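Local coordinates for protein piwi (Drosophila melanogaster, PDB 6KR6) that binds piRNAs and, in complex with them, represses transposable elements during meiosis, governing their methylation and silencing in the fly, at residues A449-S454 and I482-R487; L505-V510 and Q534-K539; L570-L575 and P644-F649; L688-V693 and N744-S749. All coordinates share one frame; numbering follows the deposited sequence.

Interaction 1 of 4, residues A449-S454 and I482-R487; sequences APQRNS and IIYDDR
Ile-482 and Ile-483, closing strand 479-483, run parallel to Ala-449 and Pro-450 at the end of strand 446-450. The Ile-482 side chain branches at its CB, 4.0 Å from Ala-449 O. Ile-482 CG2, placed anti to the backbone N by a chi1 of -60°, reaches onward along the neighbouring chain to 3.6 Å from Gln-451 CA. CG1 turns the other way and carries the tip, Ile-482 CD1, to 3.7 Å from Ala-449 O, with the Ala-449 methyl slightly farther off. On the opposite face Pro-450 CB meets Ile-483 CG1 at 4.2 Å, and both residues touch Tyr-491 of helix 488-499. The main chains are tied by Ile-483 N to Ala-449 O, 2.9 Å, and by Gln-451 N to Ile-483 O, also 2.9 Å but more bent. Beyond the strands, the extended Gln-451 chain brings its OE1 to 4.0 Å from Tyr-484 CD1, amide and ring planes 60° apart. This pair belongs to a beta-alpha-beta unit, with helix 454-471 between the strands, in the parallel sheet of the MID domain of Argonaute proteins. With backbone bonds between two aliphatic faces and no salt bridge, the join depends on strand pairing and side-chain shape rather than charge.

Interaction 2 of 4, residues L505-V510 and Q534-K539; sequences LILCLV and QVVTLK. With nucleotides of chain B.
Val-510 and Val-535 meet on one face of two parallel strands, CG1 to CG1 at 3.7 Å, their side chains crossing at about a right angle. Through the sheet, Leu-509 CD1 packs 3.8 Å from Val-536 CG1, and Leu-507 CD2 4.0 Å from Val-536 CG2. Leu-507 also lies alongside the aliphatic part of Gln-534, both pointing the same way. The backbone ladder runs between these layers, from Gln-534 N to Ile-506 O through to a bond from Val-510 N to Val-536 O, 3.1 Å and 176°. At the polar edge sits the 5' end of the RNA, with the sugar of U1 of chain B against Val-535. Gln-534, bent at chi2 (57°), turns NE2 toward OP3 of U1 of chain B in a weak bond of 2.8 Å. Thr-537 N bonds OP2 of A2 of chain B at 2.6 Å, and Thr-537 OG1 bonds O3' of U1 of chain B at 2.8 Å. A zinc ion held by Gln-556 and Leu-810 lies close by, as in the metal-assisted 5'-phosphate pocket of Piwi proteins. Helix 546-560 touches Gln-534, helix 454-471 covers Leu-507 and Leu-509, and strand 446-450 continues the sheet beyond 506-510.

Interaction 3 of 4, residues L570-L575 and P644-F649; sequences LPLSGL and PSRIVF
Leu-575 and Val-648 make the apolar part of this contact, Leu-575 CD1 lying 3.6 Å from Val-648 CG2 where the two side chains cross obliquely. Helix 754-764 closes in here, its Leu-760 touching both Val-648 and Leu-572. In the backbone bonding, Gly-574 O receives Arg-646 N at 3.0 Å in an almost straight bond (175°) and, more weakly, Ser-645 N at 2.8 Å, so one carbonyl takes two consecutive N-H groups. That bond to Arg-646 starts the parallel pairing of strands 575-584 and 646-652 in the RNase H-like fold of the PIWI domain; Leu-575 pairs with Arg-646, and Met-576 extends the ladder on to Val-648. The remaining interactions belong to the arginine side chain. Extended from CG to NE, with chi2 at 169°, it runs out alongside the 570-575 loop. At the guanidinium edge Arg-646 NE makes a weak bond of 3.3 Å to Ser-573 O. A leucine in place of Arg-646 would probably cost Ser-573 O this side-chain donor and leave the loop more weakly tied to the strand. Leu-572 CD2 sits over one face of the Arg-646 guanidinium, 3.4 Å above its plane and displaced toward the rim.

Interaction 4 of 4, residues L688-V693 and N744-S749; sequences LAYIVV and NVLYSS
Leu-746 fits its isobutyl group into the notch between Tyr-690 and Val-692. Its side chain runs beside the tyrosine, pointing the same way, with Leu-746 CD1 at 4.1 Å from Tyr-690 CE1 and at 3.8 Å from Val-692 CG2. Helix 659-680 covers this ridge: it touches Leu-746, and its Glu-666 bonds the Tyr-690 hydroxyl. On the reverse face Ile-691 and Val-745 lie flank to flank, CG1 to CG2 at 3.8 Å. A classic beta bulge puts an extra residue on the 744-749 side of this antiparallel pair: Leu-746 and Tyr-747 both face Tyr-690, whose N bonds Tyr-747 O while its O takes Leu-746 N at a bent 131°. Past the bulge the Tyr-747 side chain crosses that of Leu-688 at about a right angle, CD2 to CD2 at 4.2 Å. Strand 687-695 leads the other way toward the probable catalytic centre, the side chains of Val-692 and Asp-652 about 7 Å apart. At the far end Ser-749 OG, turned between its own N and carbonyl carbon (chi1 61°), accepts Leu-688 N at 2.8 Å. Losing the hydroxyl to an alanine is likely to leave the Leu-688 N-H without its acceptor, although Ser-749 N could still bond Leu-688 O.

Interactions 1 and 2 hold one parallel sheet from two sides: strand 446-450 lies between 479-483 and 506-510, and Ala-449 packs against Leu-509. Each pairs an outermost strand with an inner one; interaction 1 is partly buried, whereas interaction 2 is buried, its edge strand lending backbone and polar side chains to the RNA. Interactions 3 and 4, some 37 to 51 Å from that pair between centres, are joined through neighbouring strands 646-652 and 687-695 of the PIWI domain; Phe-649 meets the Tyr-690 ring at a small angle between planes. Interaction 3 is partly buried, with an arginine weakly bonded to a loop carbonyl and lying against a leucine, whereas interaction 4 is buried and antiparallel, made of interlocking apolar side chains and backbone bonds.

Interaction 1 of 4, residues A449-S454 and I482-R487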
loop_
_atom_site.group_PDB
_atom_site.type_symbol
_atom_site.label_atom_id
_atom_site.label_comp_id
_atom_site.label_asym_id
_atom_site.label_seq_id
_atom_site.Cartn_x
_atom_site.Cartn_y
_atom_site.Cartn_z
ATOM N N ALA A 449 -11.800 27.405 25.002
ATOM C CA ALA A 449 -12.697 26.374 25.507
ATOM C C ALA A 449 -14.033 27.020 25.840
ATOM O O ALA A 449 -14.099 28.233 26.066
ATOM C CB ALA A 449 -12.104 25.682 26.745
ATOM N N PRO A 450 -15.116 26.245 25.868
ATOM C CA PRO A 450 -16.409 26.804 26.271
ATOM C C PRO A 450 -16.565 26.817 27.784
ATOM O O PRO A 450 -15.871 26.115 28.520
ATOM C CB PRO A 450 -17.429 25.867 25.612
ATOM C CG PRO A 450 -16.678 24.607 25.275
ATOM C CD PRO A 450 -15.213 24.811 25.551
ATOM N N GLN A 451 -17.512 27.644 28.239
ATOM C CA GLN A 451 -17.699 27.852 29.673
ATOM C C GLN A 451 -18.122 26.573 30.384
ATOM O O GLN A 451 -17.821 26.394 31.571
ATOM C CB GLN A 451 -18.728 28.960 29.907
ATOM C CG GLN A 451 -18.951 29.313 31.369
ATOM C CD GLN A 451 -19.930 30.455 31.552
ATOM O OE1 GLN A 451 -20.275 31.151 30.598
ATOM N NE2 GLN A 451 -20.384 30.652 32.785
ATOM N N ARG A 452 -18.798 25.665 29.679
ATOM C CA ARG A 452 -19.325 24.469 30.326
ATOM C C ARG A 452 -18.222 23.524 30.789
ATOM O O ARG A 452 -18.411 22.792 31.767
ATOM C CB ARG A 452 -20.275 23.741 29.377
ATOM N N ASN A 453 -17.067 23.531 30.121
ATOM C CA ASN A 453 -16.042 22.513 30.320
ATOM C C ASN A 453 -14.796 23.054 31.020
ATOM O O ASN A 453 -13.689 22.543 30.816
ATOM C CB ASN A 453 -15.672 21.882 28.981
ATOM C CG ASN A 453 -16.884 21.367 28.229
ATOM O OD1 ASN A 453 -17.866 20.933 28.832
ATOM N ND2 ASN A 453 -16.824 21.417 26.904
ATOM N N SER A 454 -14.965 24.074 31.867
ATOM C CA SER A 454 -13.823 24.657 32.566
ATOM C C SER A 454 -13.184 23.671 33.536
ATOM O O SER A 454 -11.964 23.694 33.722
ATOM C CB SER A 454 -14.255 25.922 33.306
ATOM O OG SER A 454 -14.776 26.889 32.410
ATOM N N ILE A 482 -12.486 31.818 26.968
ATOM C CA ILE A 482 -13.714 31.101 27.280
ATOM C C ILE A 482 -14.823 31.639 26.389
ATOM O O ILE A 482 -15.177 32.823 26.462
ATOM C CB ILE A 482 -14.080 31.235 28.765
ATOM C CG1 ILE A 482 -12.959 30.671 29.639
ATOM C CG2 ILE A 482 -15.390 30.529 29.053
ATOM C CD1 ILE A 482 -12.536 29.267 29.266
ATOM N N ILE A 483 -15.361 30.770 25.546
ATOM C CA ILE A 483 -16.489 31.100 24.704
ATOM C C ILE A 483 -17.758 30.553 25.347
ATOM O O ILE A 483 -17.720 29.836 26.343
ATOM C CB ILE A 483 -16.308 30.567 23.263
ATOM C CG1 ILE A 483 -16.076 29.056 23.277
ATOM C CG2 ILE A 483 -15.153 31.278 22.576
ATOM C CD1 ILE A 483 -15.847 28.458 21.904
ATOM N N TYR A 484 -18.906 30.902 24.768
ATOM C CA TYR A 484 -20.206 30.511 25.302
ATOM C C TYR A 484 -20.759 29.274 24.602
ATOM O O TYR A 484 -21.033 28.260 25.250
ATOM C CB TYR A 484 -21.183 31.689 25.186
ATOM C CG TYR A 484 -20.669 32.953 25.836
ATOM C CD1 TYR A 484 -20.015 32.906 27.061
ATOM C CD2 TYR A 484 -20.816 34.188 25.218
ATOM C CE1 TYR A 484 -19.534 34.055 27.659
ATOM C CE2 TYR A 484 -20.337 35.344 25.809
ATOM C CZ TYR A 484 -19.698 35.271 27.030
ATOM O OH TYR A 484 -19.220 36.416 27.622
ATOM N N ASP A 485 -20.923 29.339 23.284
ATOM C CA ASP A 485 -21.415 28.205 22.518
ATOM C C ASP A 485 -20.252 27.359 22.014
ATOM O O ASP A 485 -19.136 27.850 21.828
ATOM C CB ASP A 485 -22.266 28.675 21.337
ATOM N N ASP A 486 -20.525 26.073 21.797
ATOM C CA ASP A 486 -19.551 25.158 21.221
ATOM C C ASP A 486 -19.578 25.165 19.696
ATOM O O ASP A 486 -19.044 24.243 19.069
ATOM C CB ASP A 486 -19.779 23.738 21.750
ATOM C CG ASP A 486 -21.184 23.229 21.479
ATOM O OD1 ASP A 486 -22.018 24.005 20.967
ATOM O OD2 ASP A 486 -21.453 22.046 21.779
ATOM N N ARG A 487 -20.187 26.183 19.095
ATOM C CA ARG A 487 -20.306 26.273 17.649
ATOM C C ARG A 487 -18.931 26.476 17.010
ATOM O O ARG A 487 -17.938 26.778 17.677
ATOM C CB ARG A 487 -21.248 27.414 17.269
ATOM C CG ARG A 487 -22.624 27.317 17.913
ATOM C CD ARG A 487 -23.635 26.696 16.965
ATOM N NE ARG A 487 -24.051 27.638 15.931
ATOM C CZ ARG A 487 -24.799 27.317 14.881
ATOM N NH1 ARG A 487 -25.211 26.068 14.716
ATOM N NH2 ARG A 487 -25.129 28.243 13.993
#

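Interaction 2 of 4, residues L505-V510 and Q534-K539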
loop_
_atom_site.group_PDB
_atom_site.type_symbol
_atom_site.label_atom_id
_atom_site.label_comp_id
_atom_site.label_asym_id
_atom_site.label_seq_id
_atom_site.Cartn_x
_atom_site.Cartn_y
_atom_site.Cartn_z
ATOM N N LEU A 505 1.382 28.957 20.310
ATOM C CA LEU A 505 0.561 27.767 20.150
ATOM C C LEU A 505 -0.843 28.073 20.649
ATOM O O LEU A 505 -1.053 28.997 21.439
ATOM C CB LEU A 505 1.167 26.577 20.902
ATOM C CG LEU A 505 0.578 25.187 20.668
ATOM C CD1 LEU A 505 1.693 24.169 20.534
ATOM C CD2 LEU A 505 -0.361 24.812 21.801
ATOM N N ILE A 506 -1.808 27.291 20.164
ATOM C CA ILE A 506 -3.210 27.439 20.544
ATOM C C ILE A 506 -3.794 26.051 20.764
ATOM O O ILE A 506 -3.876 25.253 19.824
ATOM C CB ILE A 506 -4.023 28.200 19.483
ATOM C CG1 ILE A 506 -3.570 29.659 19.405
ATOM C CG2 ILE A 506 -5.507 28.119 19.789
ATOM C CD1 ILE A 506 -4.292 30.466 18.350
ATOM N N LEU A 507 -4.196 25.758 21.997
ATOM C CA LEU A 507 -4.853 24.502 22.328
ATOM C C LEU A 507 -6.356 24.735 22.411
ATOM O O LEU A 507 -6.804 25.690 23.054
ATOM C CB LEU A 507 -4.322 23.935 23.646
ATOM C CG LEU A 507 -4.584 22.453 23.935
ATOM C CD1 LEU A 507 -3.500 21.910 24.848
ATOM C CD2 LEU A 507 -5.955 22.233 24.558
ATOM N N CYS A 508 -7.126 23.864 21.767
ATOM C CA CYS A 508 -8.577 23.994 21.695
ATOM C C CYS A 508 -9.226 22.733 22.246
ATOM O O CYS A 508 -9.016 21.639 21.711
ATOM C CB CYS A 508 -9.036 24.250 20.259
ATOM S SG CYS A 508 -8.539 25.855 19.596
ATOM N N LEU A 509 -10.012 22.890 23.307
ATOM C CA LEU A 509 -10.758 21.787 23.897
ATOM C C LEU A 509 -12.098 21.666 23.180
ATOM O O LEU A 509 -12.864 22.634 23.121
ATOM C CB LEU A 509 -10.956 22.013 25.396
ATOM C CG LEU A 509 -11.323 20.795 26.246
ATOM C CD1 LEU A 509 -10.237 19.737 26.148
ATOM C CD2 LEU A 509 -11.552 21.197 27.696
ATOM N N VAL A 510 -12.377 20.487 22.634
ATOM C CA VAL A 510 -13.581 20.281 21.831
ATOM C C VAL A 510 -14.529 19.345 22.568
ATOM O O VAL A 510 -14.088 18.568 23.428
ATOM C CB VAL A 510 -13.235 19.733 20.438
ATOM C CG1 VAL A 510 -12.203 20.619 19.762
ATOM C CG2 VAL A 510 -12.739 18.300 20.537
ATOM N N GLN A 534 -3.309 22.737 18.761
ATOM C CA GLN A 534 -3.480 21.426 19.372
ATOM C C GLN A 534 -4.944 21.237 19.738
ATOM O O GLN A 534 -5.557 22.127 20.334
ATOM C CB GLN A 534 -2.600 21.273 20.616
ATOM C CG GLN A 534 -2.815 19.966 21.354
ATOM C CD GLN A 534 -2.578 18.758 20.472
ATOM O OE1 GLN A 534 -1.523 18.626 19.850
ATOM N NE2 GLN A 534 -3.564 17.871 20.407
ATOM N N VAL A 535 -5.500 20.081 19.384
ATOM C CA VAL A 535 -6.898 19.763 19.638
ATOM C C VAL A 535 -6.960 18.588 20.604
ATOM O O VAL A 535 -6.219 17.611 20.451
ATOM C CB VAL A 535 -7.650 19.443 18.330
ATOM C CG1 VAL A 535 -9.085 19.039 18.619
ATOM C CG2 VAL A 535 -7.609 20.638 17.392
ATOM N N VAL A 536 -7.838 18.688 21.600
ATOM C CA VAL A 536 -8.022 17.648 22.606
ATOM C C VAL A 536 -9.509 17.330 22.691
ATOM O O VAL A 536 -10.318 18.213 23.004
ATOM C CB VAL A 536 -7.483 18.072 23.982
ATOM C CG1 VAL A 536 -7.791 17.007 25.023
ATOM C CG2 VAL A 536 -5.985 18.336 23.910
ATOM N N THR A 537 -9.867 16.077 22.414
ATOM C CA THR A 537 -11.255 15.649 22.536
ATOM C C THR A 537 -11.665 15.626 24.003
ATOM O O THR A 537 -10.856 15.323 24.883
ATOM C CB THR A 537 -11.445 14.267 21.908
ATOM O OG1 THR A 537 -10.859 14.252 20.601
ATOM C CG2 THR A 537 -12.923 13.922 21.790
ATOM N N LEU A 538 -12.932 15.961 24.264
ATOM C CA LEU A 538 -13.407 16.046 25.642
ATOM C C LEU A 538 -13.268 14.712 26.365
ATOM O O LEU A 538 -12.954 14.680 27.562
ATOM C CB LEU A 538 -14.861 16.517 25.671
ATOM C CG LEU A 538 -15.455 16.745 27.061
ATOM C CD1 LEU A 538 -14.666 17.814 27.800
ATOM C CD2 LEU A 538 -16.923 17.125 26.957
ATOM N N LYS A 539 -13.490 13.602 25.656
ATOM C CA LYS A 539 -13.332 12.282 26.257
ATOM C C LYS A 539 -11.918 12.046 26.772
ATOM O O LYS A 539 -11.726 11.223 27.673
ATOM C CB LYS A 539 -13.701 11.198 25.244
ATOM O OP3 U B 1 -3.155 17.162 17.754
ATOM P P U B 1 -4.097 17.485 16.662
ATOM O OP1 U B 1 -4.057 18.951 16.439
ATOM O OP2 U B 1 -3.777 16.584 15.529
ATOM O "O5'" U B 1 -5.569 17.130 17.153
ATOM C "C5'" U B 1 -5.980 15.777 17.323
ATOM C "C4'" U B 1 -7.251 15.680 18.130
ATOM O "O4'" U B 1 -8.385 16.026 17.287
ATOM C "C3'" U B 1 -7.556 14.301 18.714
ATOM O "O3'" U B 1 -8.143 14.453 20.005
ATOM C "C2'" U B 1 -8.589 13.736 17.744
ATOM O "O2'" U B 1 -9.446 12.762 18.302
ATOM C "C1'" U B 1 -9.351 14.994 17.339
ATOM N N1 U B 1 -10.004 14.894 16.024
ATOM C C2 U B 1 -11.255 15.463 15.886
ATOM O O2 U B 1 -11.815 16.053 16.793
ATOM N N3 U B 1 -11.821 15.329 14.641
ATOM C C4 U B 1 -11.280 14.689 13.546
ATOM O O4 U B 1 -11.915 14.652 12.490
ATOM C C5 U B 1 -9.988 14.117 13.773
ATOM C C6 U B 1 -9.411 14.233 14.976
ATOM P P A B 2 -7.854 13.370 21.155
ATOM O OP1 A B 2 -8.339 12.058 20.654
ATOM O OP2 A B 2 -8.350 13.906 22.448
ATOM O "O5'" A B 2 -6.266 13.289 21.234
ATOM C "C5'" A B 2 -5.466 14.437 21.484
ATOM C "C4'" A B 2 -4.035 14.032 21.718
ATOM O "O4'" A B 2 -3.935 13.429 23.032
ATOM C "C3'" A B 2 -3.505 12.972 20.758
ATOM O "O3'" A B 2 -2.944 13.539 19.585
ATOM C "C2'" A B 2 -2.490 12.207 21.597
ATOM O "O2'" A B 2 -1.244 12.885 21.614
ATOM C "C1'" A B 2 -3.104 12.296 22.992
ATOM N N9 A B 2 -3.927 11.125 23.351
ATOM C C8 A B 2 -5.283 11.126 23.567
ATOM N N7 A B 2 -5.768 9.957 23.899
ATOM C C5 A B 2 -4.655 9.130 23.916
ATOM C C6 A B 2 -4.502 7.762 24.198
ATOM N N6 A B 2 -5.514 6.958 24.528
ATOM N N1 A B 2 -3.257 7.242 24.126
ATOM C C2 A B 2 -2.243 8.051 23.795
ATOM N N3 A B 2 -2.260 9.351 23.508
ATOM C C4 A B 2 -3.510 9.837 23.588
#

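Interaction 3 of 4, residues L570-L575 and P644-F649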
loop_
_atom_site.group_PDB
_atom_site.type_symbol
_atom_site.label_atom_id
_atom_site.label_comp_id
_atom_site.label_asym_id
_atom_site.label_seq_id
_atom_site.Cartn_x
_atom_site.Cartn_y
_atom_site.Cartn_z
ATOM N N LEU A 570 23.593 8.402 14.863
ATOM C CA LEU A 570 23.707 8.489 13.406
ATOM C C LEU A 570 25.160 8.674 12.995
ATOM O O LEU A 570 25.700 9.790 13.098
ATOM C CB LEU A 570 22.853 9.638 12.875
ATOM C CG LEU A 570 22.884 9.906 11.370
ATOM C CD1 LEU A 570 22.360 8.706 10.598
ATOM C CD2 LEU A 570 22.084 11.156 11.035
ATOM N N PRO A 571 25.837 7.623 12.519
ATOM C CA PRO A 571 27.252 7.741 12.120
ATOM C C PRO A 571 27.423 8.130 10.651
ATOM O O PRO A 571 28.049 7.417 9.860
ATOM C CB PRO A 571 27.787 6.336 12.415
ATOM C CG PRO A 571 26.621 5.446 12.119
ATOM C CD PRO A 571 25.378 6.222 12.505
ATOM N N LEU A 572 26.863 9.280 10.280
ATOM C CA LEU A 572 26.990 9.794 8.923
ATOM C C LEU A 572 26.990 11.316 8.961
ATOM O O LEU A 572 26.262 11.925 9.749
ATOM C CB LEU A 572 25.866 9.283 8.015
ATOM C CG LEU A 572 26.130 7.959 7.296
ATOM C CD1 LEU A 572 24.959 7.598 6.396
ATOM C CD2 LEU A 572 27.421 8.036 6.495
ATOM N N SER A 573 27.808 11.920 8.102
ATOM C CA SER A 573 27.993 13.365 8.061
ATOM C C SER A 573 27.366 13.933 6.796
ATOM O O SER A 573 27.536 13.371 5.707
ATOM C CB SER A 573 29.481 13.726 8.117
ATOM O OG SER A 573 30.106 13.170 9.260
ATOM N N GLY A 574 26.656 15.047 6.941
ATOM C CA GLY A 574 26.039 15.705 5.802
ATOM C C GLY A 574 24.985 14.887 5.086
ATOM O O GLY A 574 24.924 14.908 3.850
ATOM N N LEU A 575 24.150 14.171 5.831
ATOM C CA LEU A 575 23.101 13.340 5.255
ATOM C C LEU A 575 21.755 14.035 5.395
ATOM O O LEU A 575 21.392 14.488 6.487
ATOM C CB LEU A 575 23.059 11.968 5.930
ATOM C CG LEU A 575 21.760 11.166 5.811
ATOM C CD1 LEU A 575 21.424 10.843 4.361
ATOM C CD2 LEU A 575 21.842 9.890 6.635
ATOM N N PRO A 644 23.913 19.260 1.199
ATOM C CA PRO A 644 24.192 17.957 1.814
ATOM C C PRO A 644 25.075 17.090 0.930
ATOM O O PRO A 644 25.013 17.147 -0.301
ATOM C CB PRO A 644 22.800 17.341 1.989
ATOM C CG PRO A 644 21.974 17.983 0.937
ATOM C CD PRO A 644 22.505 19.377 0.773
ATOM N N SER A 645 25.906 16.273 1.581
ATOM C CA SER A 645 26.825 15.403 0.854
ATOM C C SER A 645 26.147 14.111 0.411
ATOM O O SER A 645 26.435 13.597 -0.677
ATOM C CB SER A 645 28.048 15.090 1.718
ATOM O OG SER A 645 28.704 16.277 2.129
ATOM N N ARG A 646 25.254 13.572 1.240
ATOM C CA ARG A 646 24.516 12.355 0.930
ATOM C C ARG A 646 23.024 12.621 1.074
ATOM O O ARG A 646 22.601 13.432 1.904
ATOM C CB ARG A 646 24.927 11.195 1.853
ATOM C CG ARG A 646 26.394 11.201 2.261
ATOM C CD ARG A 646 26.660 10.194 3.369
ATOM N NE ARG A 646 27.901 10.475 4.086
ATOM C CZ ARG A 646 29.067 9.894 3.826
ATOM N NH1 ARG A 646 29.158 8.988 2.863
ATOM N NH2 ARG A 646 30.142 10.216 4.533
ATOM N N ILE A 647 22.227 11.934 0.257
ATOM C CA ILE A 647 20.775 12.064 0.278
ATOM C C ILE A 647 20.162 10.674 0.193
ATOM O O ILE A 647 20.490 9.902 -0.715
ATOM C CB ILE A 647 20.256 12.949 -0.874
ATOM C CG1 ILE A 647 20.798 14.374 -0.752
ATOM C CG2 ILE A 647 18.736 12.976 -0.885
ATOM C CD1 ILE A 647 20.173 15.348 -1.731
ATOM N N VAL A 648 19.270 10.361 1.131
ATOM C CA VAL A 648 18.507 9.117 1.128
ATOM C C VAL A 648 17.042 9.486 0.935
ATOM O O VAL A 648 16.418 10.087 1.818
ATOM C CB VAL A 648 18.715 8.309 2.416
ATOM C CG1 VAL A 648 17.848 7.060 2.401
ATOM C CG2 VAL A 648 20.180 7.937 2.576
ATOM N N PHE A 649 16.495 9.127 -0.222
ATOM C CA PHE A 649 15.135 9.473 -0.612
ATOM C C PHE A 649 14.246 8.250 -0.423
ATOM O O PHE A 649 14.487 7.208 -1.039
ATOM C CB PHE A 649 15.110 9.941 -2.068
ATOM C CG PHE A 649 13.822 10.593 -2.490
ATOM C CD1 PHE A 649 12.699 9.835 -2.767
ATOM C CD2 PHE A 649 13.747 11.966 -2.646
ATOM C CE1 PHE A 649 11.520 10.434 -3.167
ATOM C CE2 PHE A 649 12.568 12.570 -3.050
ATOM C CZ PHE A 649 11.455 11.803 -3.309
#

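Interaction 4 of 4, residues L688-V693 and N744-S749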
loop_
_atom_site.group_PDB
_atom_site.type_symbol
_atom_site.label_atom_id
_atom_site.label_comp_id
_atom_site.label_asym_id
_atom_site.label_seq_id
_atom_site.Cartn_x
_atom_site.Cartn_y
_atom_site.Cartn_z
ATOM N N LEU A 688 23.500 9.589 -3.864
ATOM C CA LEU A 688 22.046 9.498 -3.830
ATOM C C LEU A 688 21.610 8.050 -3.681
ATOM O O LEU A 688 22.114 7.168 -4.384
ATOM C CB LEU A 688 21.432 10.100 -5.097
ATOM C CG LEU A 688 19.940 9.834 -5.312
ATOM C CD1 LEU A 688 19.102 10.523 -4.244
ATOM C CD2 LEU A 688 19.506 10.263 -6.704
ATOM N N ALA A 689 20.671 7.812 -2.766
ATOM C CA ALA A 689 19.989 6.531 -2.630
ATOM C C ALA A 689 18.498 6.778 -2.801
ATOM O O ALA A 689 17.910 7.577 -2.065
ATOM C CB ALA A 689 20.276 5.883 -1.275
ATOM N N TYR A 690 17.893 6.106 -3.776
ATOM C CA TYR A 690 16.468 6.232 -4.062
ATOM C C TYR A 690 15.811 4.897 -3.740
ATOM O O TYR A 690 16.055 3.898 -4.425
ATOM C CB TYR A 690 16.236 6.628 -5.519
ATOM C CG TYR A 690 14.804 6.986 -5.838
ATOM C CD1 TYR A 690 13.889 6.009 -6.203
ATOM C CD2 TYR A 690 14.366 8.304 -5.774
ATOM C CE1 TYR A 690 12.578 6.332 -6.497
ATOM C CE2 TYR A 690 13.055 8.638 -6.066
ATOM C CZ TYR A 690 12.165 7.647 -6.427
ATOM O OH TYR A 690 10.858 7.967 -6.720
ATOM N N ILE A 691 14.979 4.881 -2.701
ATOM C CA ILE A 691 14.363 3.661 -2.197
ATOM C C ILE A 691 12.851 3.817 -2.256
ATOM O O ILE A 691 12.308 4.830 -1.800
ATOM C CB ILE A 691 14.821 3.349 -0.762
ATOM C CG1 ILE A 691 16.346 3.386 -0.676
ATOM C CG2 ILE A 691 14.300 1.996 -0.316
ATOM C CD1 ILE A 691 16.865 3.221 0.726
ATOM N N VAL A 692 12.176 2.815 -2.809
ATOM C CA VAL A 692 10.721 2.782 -2.873
ATOM C C VAL A 692 10.220 1.928 -1.716
ATOM O O VAL A 692 10.589 0.753 -1.597
ATOM C CB VAL A 692 10.227 2.236 -4.220
ATOM C CG1 VAL A 692 8.712 2.270 -4.275
ATOM C CG2 VAL A 692 10.828 3.036 -5.367
ATOM N N VAL A 693 9.380 2.514 -0.869
ATOM C CA VAL A 693 8.894 1.866 0.345
ATOM C C VAL A 693 7.487 1.345 0.084
ATOM O O VAL A 693 6.575 2.123 -0.221
ATOM C CB VAL A 693 8.917 2.834 1.537
ATOM C CG1 VAL A 693 8.146 2.250 2.706
ATOM C CG2 VAL A 693 10.351 3.141 1.938
ATOM N N ASN A 744 12.927 -1.062 -1.698
ATOM C CA ASN A 744 13.444 -1.364 -3.029
ATOM C C ASN A 744 14.365 -0.232 -3.465
ATOM O O ASN A 744 13.901 0.872 -3.769
ATOM C CB ASN A 744 12.297 -1.554 -4.019
ATOM C CG ASN A 744 12.754 -2.127 -5.345
ATOM O OD1 ASN A 744 11.955 -2.289 -6.263
ATOM N ND2 ASN A 744 14.038 -2.449 -5.449
ATOM N N VAL A 745 15.664 -0.516 -3.520
ATOM C CA VAL A 745 16.676 0.483 -3.850
ATOM C C VAL A 745 16.823 0.507 -5.368
ATOM O O VAL A 745 17.526 -0.319 -5.952
ATOM C CB VAL A 745 18.006 0.185 -3.159
ATOM C CG1 VAL A 745 19.016 1.277 -3.463
ATOM C CG2 VAL A 745 17.802 0.034 -1.659
ATOM N N LEU A 746 16.156 1.466 -6.013
ATOM C CA LEU A 746 16.263 1.588 -7.464
ATOM C C LEU A 746 17.643 2.086 -7.873
ATOM O O LEU A 746 18.298 1.491 -8.737
ATOM C CB LEU A 746 15.171 2.515 -7.995
ATOM C CG LEU A 746 13.743 2.008 -7.803
ATOM C CD1 LEU A 746 12.766 2.863 -8.588
ATOM C CD2 LEU A 746 13.639 0.549 -8.216
ATOM N N TYR A 747 18.105 3.177 -7.263
ATOM C CA TYR A 747 19.425 3.721 -7.541
ATOM C C TYR A 747 20.195 3.904 -6.243
ATOM O O TYR A 747 19.617 4.268 -5.214
ATOM C CB TYR A 747 19.341 5.061 -8.281
ATOM C CG TYR A 747 20.697 5.641 -8.604
ATOM C CD1 TYR A 747 21.437 5.163 -9.676
ATOM C CD2 TYR A 747 21.245 6.657 -7.829
ATOM C CE1 TYR A 747 22.681 5.683 -9.975
ATOM C CE2 TYR A 747 22.489 7.183 -8.120
ATOM C CZ TYR A 747 23.202 6.693 -9.194
ATOM O OH TYR A 747 24.440 7.214 -9.488
ATOM N N SER A 748 21.504 3.665 -6.299
ATOM C CA SER A 748 22.363 3.833 -5.131
ATOM C C SER A 748 23.761 4.220 -5.583
ATOM O O SER A 748 24.432 3.441 -6.269
ATOM C CB SER A 748 22.406 2.554 -4.292
ATOM O OG SER A 748 23.371 2.660 -3.258
ATOM N N SER A 749 24.194 5.422 -5.200
ATOM C CA SER A 749 25.573 5.871 -5.359
ATOM C C SER A 749 26.170 6.246 -4.006
ATOM O O SER A 749 27.026 7.129 -3.917
ATOM C CB SER A 749 25.660 7.047 -6.331
ATOM O OG SER A 749 24.922 8.161 -5.857
#